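Local structure of quinoline 2-oxidoreductase large subunit (Pseudomonas putida, 1T3Q) at residues B[229-234]-B[239-244]; B[427-432]-B[661-666]; B[692-697]-B[770-775]. The protein carries the molybdopterin cytosine dinucleotide cofactor of a molybdenum hydroxylase of the xanthine dehydrogenase family, which probably oxidises quinoline at carbon 2. All blocks are in the same frame, centred on the assembly; numbering follows the deposited sequence.

Contact 1. Residues B[229-234]-B[239-244]; sequences VRTMVA and IPEHLI
The guanidinium of Arg-230 has the methylene CG of Glu-241 over one face, 3.7 Å above the plane and close to its centre. At the edge, NE donates to the backbone oxygen of Ile-244 (NE to O 2.8 Å). That oxygen lies 11° from the guanidinium plane, and the N-H...O angle of 148° shows a modest bend. The Glu-241 carboxylate engages differently: its OE1 stands 3.5 Å from Arg-230 NH2, but well above the plane, so the salt bridge rests on charge alone and no N-H is aimed at it. An extended side chain, with CG anti to the backbone nitrogen (chi1 173°), carries the arginine head off the helix and over the turn. NH1 makes a weak bond to a water lying on the side of the plane away from Glu-241 CG; the water donates to His-242 O.

Strand 216-221, helix 226-237 and strand 244-247 form a beta-alpha-beta crossover, the two strands being parallel neighbours at the edge of a mixed seven-stranded sheet; the contact joins the helix to the return leading into the second strand. Where the helix ends, Ile-239 N bonds to Ala-234 O at 3.0 Å, five residues back, with the donor in the carbonyl plane on a lone pair. Away from the charged groups, Ile-244 CD1 lies 3.9 Å from both Val-233 CG1 and Ala-234 CB, and Ala-234 CB also meets Glu-241 CB.

Thr-231 OG1 is 2.9 Å from Glu-241 OE1 and also hydrogen-bonds to Tyr-540 and to Ser-227 O. Across the dimer interface, Asp-492 of the second large subunit pairs with Arg-230 NH1, and Thr-494 of that subunit hydrogen-bonds to Glu-241 OE2.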
ATOM      1  N   VAL B 229       4.951  14.105 -13.500  1.00 18.10           N
ATOM      2  CA  VAL B 229       5.363  14.490 -12.155  1.00 17.00           C
ATOM      3  C   VAL B 229       6.616  13.731 -11.725  1.00 16.95           C
ATOM      4  O   VAL B 229       7.552  14.322 -11.180  1.00 18.55           O
ATOM      5  CB  VAL B 229       4.225  14.239 -11.135  1.00 16.57           C
ATOM      6  CG1 VAL B 229       4.711  14.515  -9.715  1.00 16.82           C
ATOM      7  CG2 VAL B 229       3.042  15.137 -11.462  1.00 18.57           C
ATOM      8  N   ARG B 230       6.635  12.425 -11.970  1.00 16.11           N
ATOM      9  CA  ARG B 230       7.781  11.601 -11.605  1.00 17.90           C
ATOM     10  C   ARG B 230       9.068  12.129 -12.243  1.00 18.93           C
ATOM     11  O   ARG B 230      10.079  12.307 -11.564  1.00 17.83           O
ATOM     12  CB  ARG B 230       7.549  10.150 -12.039  1.00 17.26           C
ATOM     13  CG  ARG B 230       8.761   9.229 -11.854  1.00 19.42           C
ATOM     14  CD  ARG B 230       8.411   7.814 -12.252  1.00 23.38           C
ATOM     15  NE  ARG B 230       9.543   6.884 -12.195  1.00 25.96           N
ATOM     16  CZ  ARG B 230      10.127   6.348 -13.266  1.00 24.72           C
ATOM     17  NH1 ARG B 230      11.140   5.502 -13.120  1.00 25.30           N
ATOM     18  NH2 ARG B 230       9.704   6.662 -14.484  1.00 24.29           N
ATOM     19  N   THR B 231       9.024  12.377 -13.547  1.00 19.54           N
ATOM     20  CA  THR B 231      10.192  12.880 -14.264  1.00 19.55           C
ATOM     21  C   THR B 231      10.623  14.263 -13.775  1.00 19.57           C
ATOM     22  O   THR B 231      11.822  14.531 -13.651  1.00 20.50           O
ATOM     23  CB  THR B 231       9.919  12.955 -15.780  1.00 20.61           C
ATOM     24  OG1 THR B 231       9.465  11.680 -16.249  1.00 19.73           O
ATOM     25  CG2 THR B 231      11.193  13.333 -16.530  1.00 22.28           C
ATOM     26  N   MET B 232       9.663  15.142 -13.492  1.00 19.21           N
ATOM     27  CA  MET B 232      10.003  16.482 -13.031  1.00 20.52           C
ATOM     28  C   MET B 232      10.560  16.495 -11.611  1.00 20.43           C
ATOM     29  O   MET B 232      11.436  17.305 -11.295  1.00 19.98           O
ATOM     30  CB  MET B 232       8.795  17.424 -13.132  1.00 22.16           C
ATOM     31  CG  MET B 232       8.292  17.644 -14.560  1.00 25.54           C
ATOM     32  SD  MET B 232       9.596  18.099 -15.744  1.00 31.59           S
ATOM     33  CE  MET B 232       9.871  16.551 -16.485  1.00 29.00           C
ATOM     34  N   VAL B 233      10.057  15.615 -10.750  1.00 18.98           N
ATOM     35  CA  VAL B 233      10.583  15.554  -9.391  1.00 20.29           C
ATOM     36  C   VAL B 233      12.042  15.111  -9.484  1.00 21.06           C
ATOM     37  O   VAL B 233      12.918  15.652  -8.800  1.00 20.54           O
ATOM     38  CB  VAL B 233       9.814  14.544  -8.515  1.00 19.78           C
ATOM     39  CG1 VAL B 233      10.561  14.313  -7.202  1.00 20.60           C
ATOM     40  CG2 VAL B 233       8.419  15.072  -8.225  1.00 21.16           C
ATOM     41  N   ALA B 234      12.297  14.130 -10.346  1.00 21.39           N
ATOM     42  CA  ALA B 234      13.648  13.614 -10.530  1.00 21.75           C
ATOM     43  C   ALA B 234      14.597  14.728 -10.968  1.00 23.00           C
ATOM     44  O   ALA B 234      15.694  14.868 -10.427  1.00 23.34           O
ATOM     45  CB  ALA B 234      13.647  12.499 -11.564  1.00 20.92           C
ATOM     46  N   ILE B 239      16.882  13.702  -7.958  1.00 22.43           N
ATOM     47  CA  ILE B 239      16.700  12.386  -7.358  1.00 22.15           C
ATOM     48  C   ILE B 239      16.634  11.412  -8.532  1.00 21.22           C
ATOM     49  O   ILE B 239      15.919  11.656  -9.500  1.00 21.65           O
ATOM     50  CB  ILE B 239      15.382  12.324  -6.544  1.00 22.39           C
ATOM     51  CG1 ILE B 239      15.472  13.283  -5.351  1.00 24.76           C
ATOM     52  CG2 ILE B 239      15.117  10.895  -6.071  1.00 18.43           C
ATOM     53  CD1 ILE B 239      14.224  13.324  -4.475  1.00 24.68           C
ATOM     54  N   PRO B 240      17.403  10.310  -8.479  1.00 21.38           N
ATOM     55  CA  PRO B 240      17.374   9.348  -9.588  1.00 20.50           C
ATOM     56  C   PRO B 240      15.940   8.927  -9.892  1.00 21.46           C
ATOM     57  O   PRO B 240      15.201   8.529  -8.998  1.00 19.56           O
ATOM     58  CB  PRO B 240      18.256   8.204  -9.087  1.00 22.11           C
ATOM     59  CG  PRO B 240      18.227   8.353  -7.591  1.00 26.92           C
ATOM     60  CD  PRO B 240      18.252   9.833  -7.377  1.00 22.65           C
ATOM     61  N   GLU B 241      15.559   9.026 -11.164  1.00 20.42           N
ATOM     62  CA  GLU B 241      14.197   8.724 -11.593  1.00 19.64           C
ATOM     63  C   GLU B 241      13.686   7.325 -11.292  1.00 19.82           C
ATOM     64  O   GLU B 241      12.514   7.152 -10.946  1.00 19.10           O
ATOM     65  CB  GLU B 241      14.050   9.004 -13.096  1.00 21.12           C
ATOM     66  CG  GLU B 241      12.607   9.062 -13.566  1.00 22.78           C
ATOM     67  CD  GLU B 241      12.476   9.374 -15.048  1.00 25.60           C
ATOM     68  OE1 GLU B 241      11.337   9.629 -15.496  1.00 28.35           O
ATOM     69  OE2 GLU B 241      13.503   9.359 -15.762  1.00 25.17           O
ATOM     70  N   HIS B 242      14.546   6.322 -11.425  1.00 17.82           N
ATOM     71  CA  HIS B 242      14.111   4.955 -11.182  1.00 18.58           C
ATOM     72  C   HIS B 242      13.801   4.693  -9.712  1.00 17.81           C
ATOM     73  O   HIS B 242      13.166   3.695  -9.377  1.00 17.77           O
ATOM     74  CB  HIS B 242      15.172   3.967 -11.676  1.00 19.81           C
ATOM     75  CG  HIS B 242      16.517   4.155 -11.048  1.00 19.63           C
ATOM     76  ND1 HIS B 242      17.209   3.125 -10.452  1.00 21.54           N
ATOM     77  CD2 HIS B 242      17.314   5.245 -10.956  1.00 18.58           C
ATOM     78  CE1 HIS B 242      18.377   3.571 -10.024  1.00 20.87           C
ATOM     79  NE2 HIS B 242      18.465   4.854 -10.319  1.00 21.18           N
ATOM     80  N   LEU B 243      14.248   5.588  -8.838  1.00 17.62           N
ATOM     81  CA  LEU B 243      14.005   5.433  -7.407  1.00 18.33           C
ATOM     82  C   LEU B 243      12.760   6.207  -6.984  1.00 18.03           C
ATOM     83  O   LEU B 243      12.528   6.429  -5.796  1.00 19.67           O
ATOM     84  CB  LEU B 243      15.215   5.923  -6.604  1.00 17.98           C
ATOM     85  CG  LEU B 243      16.521   5.181  -6.900  1.00 17.93           C
ATOM     86  CD1 LEU B 243      17.650   5.723  -6.033  1.00 19.98           C
ATOM     87  CD2 LEU B 243      16.318   3.699  -6.637  1.00 20.79           C
ATOM     88  N   ILE B 244      11.965   6.622  -7.961  1.00 17.53           N
ATOM     89  CA  ILE B 244      10.750   7.368  -7.674  1.00 17.63           C
ATOM     90  C   ILE B 244       9.520   6.703  -8.270  1.00 18.40           C
ATOM     91  O   ILE B 244       9.531   6.269  -9.428  1.00 17.60           O
ATOM     92  CB  ILE B 244      10.791   8.792  -8.264  1.00 17.57           C
ATOM     93  CG1 ILE B 244      12.001   9.566  -7.735  1.00 17.50           C
ATOM     94  CG2 ILE B 244       9.497   9.528  -7.920  1.00 16.40           C
ATOM     95  CD1 ILE B 244      12.135  10.966  -8.339  1.00 18.71           C
TER
HETATM   96  O   HOH W   1      11.549   2.989 -11.330  1.00 16.97           O

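Contact 2. Residues B[427-432]-B[661-666]; sequences LQTINL and FAVEDC
Thr-429 OG1 is held by the backbone oxygen of Thr-425, one helical turn earlier, and more weakly by Asn-639 OD1, while Val-663 CG1 rests against it at 3.7 Å. The first torsion explains this double use of the residue: at chi1 -73° the hydroxyl lies beside the backbone nitrogen, facing back along the helix to the Thr-425 carbonyl, and the methyl CG2 is left anti to that nitrogen. CG2 then contacts the valine too, 3.8 Å from Val-663 CG1 and 4.0 Å from Val-663 CB. The hydroxyl's polar needs are thus served from outside the contact, and what it offers Val-663 is van der Waals contact alone. The two branched side chains run past one another in opposite directions rather than meeting end on.

Leu-432, three residues further along the helix, brings one branch: its CD1 sits 3.9 Å from each of the two Val-663 methyls, CG1 and CG2. Both helix residues and the valine direct their CB atoms at the opposing segment, and the nearest CA atoms, those of Thr-429 and Val-663, are 6.3 Å apart.

Leu-433 and Met-436 of the same helix also touch Val-663, so successive turns of helix 426-437 cover this one strand residue from the helix side. Beyond it the chain continues to Cys-666, beside the pterin cytosine dinucleotide, and Glu-664 touches Met-741 from the other face. Strand 655-665 runs between strands 636-649 and 722-726 in a mixed four-stranded sheet, with helix 426-437 on one face.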
ATOM      1  N   LEU B 427     -21.595  21.496 -41.245  1.00 20.96           N
ATOM      2  CA  LEU B 427     -22.875  21.897 -41.816  1.00 20.52           C
ATOM      3  C   LEU B 427     -24.047  21.186 -41.158  1.00 20.87           C
ATOM      4  O   LEU B 427     -25.023  21.823 -40.764  1.00 21.40           O
ATOM      5  CB  LEU B 427     -22.911  21.628 -43.328  1.00 20.26           C
ATOM      6  CG  LEU B 427     -24.233  22.040 -43.995  1.00 21.12           C
ATOM      7  CD1 LEU B 427     -24.469  23.530 -43.780  1.00 22.19           C
ATOM      8  CD2 LEU B 427     -24.201  21.721 -45.482  1.00 21.92           C
ATOM      9  N   GLN B 428     -23.954  19.867 -41.043  1.00 20.54           N
ATOM     10  CA  GLN B 428     -25.033  19.091 -40.444  1.00 22.38           C
ATOM     11  C   GLN B 428     -25.298  19.506 -38.999  1.00 21.79           C
ATOM     12  O   GLN B 428     -26.432  19.420 -38.524  1.00 20.29           O
ATOM     13  CB  GLN B 428     -24.725  17.594 -40.526  1.00 24.61           C
ATOM     14  CG  GLN B 428     -25.777  16.714 -39.869  1.00 31.49           C
ATOM     15  CD  GLN B 428     -25.673  15.252 -40.274  1.00 33.54           C
ATOM     16  OE1 GLN B 428     -24.587  14.750 -40.581  1.00 34.27           O
ATOM     17  NE2 GLN B 428     -26.805  14.556 -40.259  1.00 33.24           N
ATOM     18  N   THR B 429     -24.261  19.967 -38.306  1.00 20.11           N
ATOM     19  CA  THR B 429     -24.433  20.414 -36.921  1.00 20.10           C
ATOM     20  C   THR B 429     -25.295  21.675 -36.873  1.00 18.88           C
ATOM     21  O   THR B 429     -26.201  21.790 -36.051  1.00 20.16           O
ATOM     22  CB  THR B 429     -23.075  20.705 -36.250  1.00 18.12           C
ATOM     23  OG1 THR B 429     -22.406  19.466 -35.985  1.00 17.92           O
ATOM     24  CG2 THR B 429     -23.270  21.462 -34.951  1.00 21.35           C
ATOM     25  N   ILE B 430     -25.010  22.620 -37.761  1.00 18.97           N
ATOM     26  CA  ILE B 430     -25.771  23.860 -37.824  1.00 18.95           C
ATOM     27  C   ILE B 430     -27.254  23.559 -38.074  1.00 20.43           C
ATOM     28  O   ILE B 430     -28.132  24.113 -37.413  1.00 19.62           O
ATOM     29  CB  ILE B 430     -25.253  24.765 -38.962  1.00 18.41           C
ATOM     30  CG1 ILE B 430     -23.791  25.145 -38.702  1.00 20.54           C
ATOM     31  CG2 ILE B 430     -26.132  26.003 -39.083  1.00 19.76           C
ATOM     32  CD1 ILE B 430     -23.134  25.902 -39.846  1.00 18.69           C
ATOM     33  N   ASN B 431     -27.520  22.672 -39.030  1.00 20.83           N
ATOM     34  CA  ASN B 431     -28.885  22.302 -39.384  1.00 21.73           C
ATOM     35  C   ASN B 431     -29.608  21.572 -38.261  1.00 22.19           C
ATOM     36  O   ASN B 431     -30.779  21.842 -37.993  1.00 23.67           O
ATOM     37  CB  ASN B 431     -28.877  21.429 -40.642  1.00 22.22           C
ATOM     38  CG  ASN B 431     -28.481  22.203 -41.886  1.00 23.55           C
ATOM     39  OD1 ASN B 431     -28.045  21.621 -42.883  1.00 27.54           O
ATOM     40  ND2 ASN B 431     -28.646  23.515 -41.841  1.00 22.26           N
ATOM     41  N   LEU B 432     -28.910  20.648 -37.607  1.00 22.98           N
ATOM     42  CA  LEU B 432     -29.501  19.876 -36.515  1.00 23.84           C
ATOM     43  C   LEU B 432     -29.799  20.794 -35.328  1.00 23.33           C
ATOM     44  O   LEU B 432     -30.854  20.700 -34.698  1.00 21.32           O
ATOM     45  CB  LEU B 432     -28.540  18.771 -36.070  1.00 24.76           C
ATOM     46  CG  LEU B 432     -29.130  17.461 -35.530  1.00 28.16           C
ATOM     47  CD1 LEU B 432     -28.069  16.762 -34.703  1.00 25.72           C
ATOM     48  CD2 LEU B 432     -30.368  17.714 -34.691  1.00 28.38           C
ATOM     49  N   PHE B 661     -29.143  23.457 -25.725  1.00 17.80           N
ATOM     50  CA  PHE B 661     -29.163  22.439 -26.760  1.00 18.10           C
ATOM     51  C   PHE B 661     -27.725  22.152 -27.162  1.00 18.92           C
ATOM     52  O   PHE B 661     -26.926  23.075 -27.318  1.00 18.66           O
ATOM     53  CB  PHE B 661     -29.940  22.955 -27.967  1.00 18.11           C
ATOM     54  CG  PHE B 661     -31.314  23.475 -27.631  1.00 20.20           C
ATOM     55  CD1 PHE B 661     -32.400  22.610 -27.536  1.00 21.19           C
ATOM     56  CD2 PHE B 661     -31.519  24.832 -27.410  1.00 19.25           C
ATOM     57  CE1 PHE B 661     -33.673  23.096 -27.228  1.00 21.19           C
ATOM     58  CE2 PHE B 661     -32.788  25.324 -27.100  1.00 21.23           C
ATOM     59  CZ  PHE B 661     -33.863  24.455 -27.010  1.00 19.39           C
ATOM     60  N   ALA B 662     -27.396  20.876 -27.327  1.00 18.59           N
ATOM     61  CA  ALA B 662     -26.046  20.496 -27.711  1.00 20.58           C
ATOM     62  C   ALA B 662     -26.022  19.448 -28.815  1.00 21.33           C
ATOM     63  O   ALA B 662     -26.798  18.493 -28.800  1.00 19.90           O
ATOM     64  CB  ALA B 662     -25.283  19.970 -26.493  1.00 19.90           C
ATOM     65  N   VAL B 663     -25.129  19.648 -29.776  1.00 20.91           N
ATOM     66  CA  VAL B 663     -24.932  18.698 -30.864  1.00 21.55           C
ATOM     67  C   VAL B 663     -23.450  18.353 -30.788  1.00 21.79           C
ATOM     68  O   VAL B 663     -22.599  19.237 -30.893  1.00 22.30           O
ATOM     69  CB  VAL B 663     -25.234  19.312 -32.242  1.00 21.00           C
ATOM     70  CG1 VAL B 663     -24.800  18.344 -33.336  1.00 21.30           C
ATOM     71  CG2 VAL B 663     -26.716  19.618 -32.365  1.00 21.70           C
ATOM     72  N   GLU B 664     -23.135  17.079 -30.595  1.00 20.45           N
ATOM     73  CA  GLU B 664     -21.738  16.676 -30.484  1.00 22.06           C
ATOM     74  C   GLU B 664     -21.336  15.581 -31.451  1.00 21.31           C
ATOM     75  O   GLU B 664     -22.082  14.630 -31.676  1.00 19.27           O
ATOM     76  CB  GLU B 664     -21.434  16.209 -29.050  1.00 23.17           C
ATOM     77  CG  GLU B 664     -20.070  15.538 -28.872  1.00 28.92           C
ATOM     78  CD  GLU B 664     -18.906  16.513 -29.004  1.00 33.22           C
ATOM     79  OE1 GLU B 664     -17.772  16.062 -29.283  1.00 33.96           O
ATOM     80  OE2 GLU B 664     -19.121  17.731 -28.817  1.00 35.02           O
ATOM     81  N   ASP B 665     -20.150  15.731 -32.028  1.00 19.95           N
ATOM     82  CA  ASP B 665     -19.611  14.730 -32.933  1.00 20.38           C
ATOM     83  C   ASP B 665     -18.185  14.456 -32.487  1.00 20.64           C
ATOM     84  O   ASP B 665     -17.264  15.202 -32.831  1.00 19.45           O
ATOM     85  CB  ASP B 665     -19.602  15.218 -34.389  1.00 20.06           C
ATOM     86  CG  ASP B 665     -19.235  14.110 -35.382  1.00 19.42           C
ATOM     87  OD1 ASP B 665     -18.466  13.196 -35.023  1.00 17.39           O
ATOM     88  OD2 ASP B 665     -19.707  14.157 -36.536  1.00 23.80           O
ATOM     89  N   CYS B 666     -18.018  13.401 -31.696  1.00 19.58           N
ATOM     90  CA  CYS B 666     -16.702  12.997 -31.213  1.00 19.20           C
ATOM     91  C   CYS B 666     -16.376  11.671 -31.877  1.00 18.20           C
ATOM     92  O   CYS B 666     -15.791  10.774 -31.270  1.00 17.77           O
ATOM     93  CB  CYS B 666     -16.707  12.841 -29.684  1.00 19.14           C
ATOM     94  SG  CYS B 666     -17.953  11.698 -29.021  1.00 21.23           S
TER

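Contact 3. Residues B[692-697]-B[770-775]; sequences LEEVIY and TVPITP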
ATOM      1  N   LEU B 692     -21.586  33.710 -13.535  1.00 16.45           N
ATOM      2  CA  LEU B 692     -21.338  33.725 -12.093  1.00 17.56           C
ATOM      3  C   LEU B 692     -19.922  33.834 -11.544  1.00 17.31           C
ATOM      4  O   LEU B 692     -19.686  34.546 -10.566  1.00 18.04           O
ATOM      5  CB  LEU B 692     -21.940  32.455 -11.492  1.00 18.00           C
ATOM      6  CG  LEU B 692     -23.437  32.225 -11.681  1.00 19.65           C
ATOM      7  CD1 LEU B 692     -23.766  30.757 -11.457  1.00 20.84           C
ATOM      8  CD2 LEU B 692     -24.197  33.119 -10.716  1.00 20.76           C
ATOM      9  N   GLU B 693     -18.994  33.102 -12.152  1.00 17.62           N
ATOM     10  CA  GLU B 693     -17.623  33.035 -11.666  1.00 17.22           C
ATOM     11  C   GLU B 693     -16.600  34.089 -12.055  1.00 18.15           C
ATOM     12  O   GLU B 693     -16.486  34.479 -13.217  1.00 17.36           O
ATOM     13  CB  GLU B 693     -17.029  31.671 -12.029  1.00 18.51           C
ATOM     14  CG  GLU B 693     -17.911  30.496 -11.672  1.00 17.84           C
ATOM     15  CD  GLU B 693     -17.364  29.180 -12.179  1.00 20.33           C
ATOM     16  OE1 GLU B 693     -18.178  28.260 -12.406  1.00 20.50           O
ATOM     17  OE2 GLU B 693     -16.127  29.058 -12.345  1.00 19.57           O
ATOM     18  N   GLU B 694     -15.844  34.529 -11.053  1.00 17.62           N
ATOM     19  CA  GLU B 694     -14.756  35.465 -11.269  1.00 18.25           C
ATOM     20  C   GLU B 694     -13.816  35.547 -10.080  1.00 18.17           C
ATOM     21  O   GLU B 694     -14.231  35.830  -8.955  1.00 18.07           O
ATOM     22  CB  GLU B 694     -15.250  36.878 -11.617  1.00 19.87           C
ATOM     23  CG  GLU B 694     -14.099  37.729 -12.172  1.00 18.77           C
ATOM     24  CD  GLU B 694     -14.507  39.084 -12.719  1.00 22.58           C
ATOM     25  OE1 GLU B 694     -13.623  39.772 -13.275  1.00 24.69           O
ATOM     26  OE2 GLU B 694     -15.691  39.469 -12.603  1.00 24.21           O
ATOM     27  N   VAL B 695     -12.546  35.251 -10.332  1.00 18.63           N
ATOM     28  CA  VAL B 695     -11.509  35.355  -9.318  1.00 20.03           C
ATOM     29  C   VAL B 695     -11.107  36.815  -9.495  1.00 21.58           C
ATOM     30  O   VAL B 695     -10.740  37.231 -10.596  1.00 21.71           O
ATOM     31  CB  VAL B 695     -10.319  34.426  -9.633  1.00 20.92           C
ATOM     32  CG1 VAL B 695      -9.090  34.842  -8.825  1.00 23.74           C
ATOM     33  CG2 VAL B 695     -10.695  32.982  -9.304  1.00 20.63           C
ATOM     34  N   ILE B 696     -11.188  37.596  -8.425  1.00 19.79           N
ATOM     35  CA  ILE B 696     -10.889  39.014  -8.536  1.00 21.00           C
ATOM     36  C   ILE B 696      -9.690  39.536  -7.754  1.00 21.57           C
ATOM     37  O   ILE B 696      -9.566  39.306  -6.550  1.00 20.44           O
ATOM     38  CB  ILE B 696     -12.115  39.859  -8.117  1.00 20.61           C
ATOM     39  CG1 ILE B 696     -13.343  39.444  -8.933  1.00 22.39           C
ATOM     40  CG2 ILE B 696     -11.827  41.349  -8.314  1.00 19.97           C
ATOM     41  CD1 ILE B 696     -14.619  40.123  -8.504  1.00 23.10           C
ATOM     42  N   TYR B 697      -8.815  40.245  -8.463  1.00 22.58           N
ATOM     43  CA  TYR B 697      -7.651  40.887  -7.857  1.00 23.02           C
ATOM     44  C   TYR B 697      -7.986  42.377  -7.905  1.00 23.59           C
ATOM     45  O   TYR B 697      -8.427  42.874  -8.941  1.00 23.42           O
ATOM     46  CB  TYR B 697      -6.375  40.638  -8.675  1.00 21.93           C
ATOM     47  CG  TYR B 697      -5.714  39.293  -8.456  1.00 21.48           C
ATOM     48  CD1 TYR B 697      -5.993  38.210  -9.292  1.00 20.60           C
ATOM     49  CD2 TYR B 697      -4.779  39.115  -7.438  1.00 20.67           C
ATOM     50  CE1 TYR B 697      -5.349  36.985  -9.124  1.00 20.67           C
ATOM     51  CE2 TYR B 697      -4.131  37.892  -7.257  1.00 22.03           C
ATOM     52  CZ  TYR B 697      -4.419  36.832  -8.104  1.00 19.37           C
ATOM     53  OH  TYR B 697      -3.781  35.627  -7.928  1.00 18.47           O
ATOM     54  N   THR B 770     -17.884  41.363 -21.869  1.00 20.55           N
ATOM     55  CA  THR B 770     -17.064  40.936 -20.742  1.00 20.09           C
ATOM     56  C   THR B 770     -17.773  39.852 -19.933  1.00 20.07           C
ATOM     57  O   THR B 770     -18.970  39.957 -19.673  1.00 21.19           O
ATOM     58  CB  THR B 770     -16.774  42.112 -19.784  1.00 21.36           C
ATOM     59  OG1 THR B 770     -16.112  43.162 -20.498  1.00 24.19           O
ATOM     60  CG2 THR B 770     -15.891  41.657 -18.636  1.00 20.81           C
ATOM     61  N   VAL B 771     -17.047  38.798 -19.567  1.00 19.77           N
ATOM     62  CA  VAL B 771     -17.621  37.754 -18.723  1.00 19.82           C
ATOM     63  C   VAL B 771     -16.863  37.803 -17.397  1.00 19.43           C
ATOM     64  O   VAL B 771     -15.683  38.166 -17.358  1.00 18.82           O
ATOM     65  CB  VAL B 771     -17.494  36.329 -19.333  1.00 21.27           C
ATOM     66  CG1 VAL B 771     -18.339  36.229 -20.600  1.00 22.40           C
ATOM     67  CG2 VAL B 771     -16.038  35.996 -19.617  1.00 20.19           C
ATOM     68  N   PRO B 772     -17.529  37.442 -16.291  1.00 18.17           N
ATOM     69  CA  PRO B 772     -18.927  37.000 -16.238  1.00 17.91           C
ATOM     70  C   PRO B 772     -19.917  38.145 -16.447  1.00 18.04           C
ATOM     71  O   PRO B 772     -19.631  39.293 -16.113  1.00 19.87           O
ATOM     72  CB  PRO B 772     -19.034  36.398 -14.844  1.00 17.89           C
ATOM     73  CG  PRO B 772     -18.163  37.328 -14.041  1.00 18.92           C
ATOM     74  CD  PRO B 772     -16.942  37.489 -14.938  1.00 18.25           C
ATOM     75  N   ILE B 773     -21.078  37.823 -17.006  1.00 18.01           N
ATOM     76  CA  ILE B 773     -22.120  38.814 -17.236  1.00 17.84           C
ATOM     77  C   ILE B 773     -22.973  38.833 -15.975  1.00 20.50           C
ATOM     78  O   ILE B 773     -23.893  38.030 -15.812  1.00 20.47           O
ATOM     79  CB  ILE B 773     -22.979  38.429 -18.444  1.00 18.30           C
ATOM     80  CG1 ILE B 773     -22.083  38.319 -19.683  1.00 15.83           C
ATOM     81  CG2 ILE B 773     -24.082  39.456 -18.646  1.00 19.33           C
ATOM     82  CD1 ILE B 773     -22.792  37.822 -20.932  1.00 17.35           C
ATOM     83  N   THR B 774     -22.635  39.756 -15.085  1.00 19.85           N
ATOM     84  CA  THR B 774     -23.293  39.909 -13.797  1.00 20.19           C
ATOM     85  C   THR B 774     -24.433  40.920 -13.852  1.00 20.46           C
ATOM     86  O   THR B 774     -24.576  41.648 -14.827  1.00 20.21           O
ATOM     87  CB  THR B 774     -22.275  40.407 -12.769  1.00 19.70           C
ATOM     88  OG1 THR B 774     -21.819  41.707 -13.165  1.00 20.05           O
ATOM     89  CG2 THR B 774     -21.070  39.474 -12.710  1.00 16.93           C
ATOM     90  N   PRO B 775     -25.276  40.961 -12.809  1.00 22.29           N
ATOM     91  CA  PRO B 775     -26.367  41.939 -12.848  1.00 21.62           C
ATOM     92  C   PRO B 775     -25.801  43.359 -12.915  1.00 21.43           C
ATOM     93  O   PRO B 775     -26.392  44.249 -13.528  1.00 20.38           O
ATOM     94  CB  PRO B 775     -27.146  41.658 -11.554  1.00 24.23           C
ATOM     95  CG  PRO B 775     -26.178  40.898 -10.693  1.00 25.74           C
ATOM     96  CD  PRO B 775     -25.432  40.039 -11.673  1.00 22.27           C
TER
HETATM   97  O   HOH W   2     -14.227  40.291 -15.976  1.00 18.03           O
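Glu-694 lays its side chain across the ring of Pro-772, the two crossing at about a right angle. The overlap starts at the root of the glutamate, where CB is 3.8 Å from Pro-772 CD, and continues to the carboxylate, where OE2 approaches the same CD to 3.3 Å. A fully extended chain, with CG anti to the backbone nitrogen (chi1 -166°), lets CB and OE2 both reach the CD-CG side of the ring. The main chain contributes as well: Glu-693 O stands 3.4 Å from Pro-772 CG, and Leu-692 N is 3.9 Å from Pro-772 CB. Two oxygens, Glu-694 OE2 and Glu-693 O, and the glutamate methylenes thus lie against the CG and CD of the proline.

The peptide bond between Val-771 and Pro-772 is cis. This places Val-771 O on the same side as Pro-772 CD, and both face Glu-694. A single water completes the arrangement by donating twice, to Glu-694 OE1 at 2.8 Å and to Val-771 O at 2.9 Å; the direct contact is van der Waals, and the polar link runs through this water. Arg-777 hydrogen-bonds to Pro-772 O and forms a long, weak ion pair with Glu-694 OE2.

Glu-693 points its CB away from the proline, and its carboxylate forms a salt bridge with Arg-143 of the small subunit. Leu-692 and Thr-774 pack on Arg-185 of the medium subunit, so the contact region as a whole lies where the large subunit of this molybdenum hydroxylase meets the other two. The cis bond and backbone angles are those of a type VIb turn, which leads from strand 770-771 toward helix 775-783, with Thr-774 as its N-cap, OG1 bonded to Arg-777 N.

Followed from the N terminus, the three contacts come in series: each closes before the next opens, and none nests or crosses. Contact 1 closes a short turn, four residues between its segments, within one crossover at the edge of a seven-stranded sheet. Contact 2 bridges 228 residues, bringing helix 426-437 onto strand 655-665. Contact 3 spans 72 residues, joining the exit of helix 672-692 to the entry of helix 775-783 near the C terminus. Contact 1 lies across the chain's centre from the other two, with centres about 45 Å from contact 2 and about 40 Å from contact 3; contacts 2 and 3 are about 29 Å apart between centres.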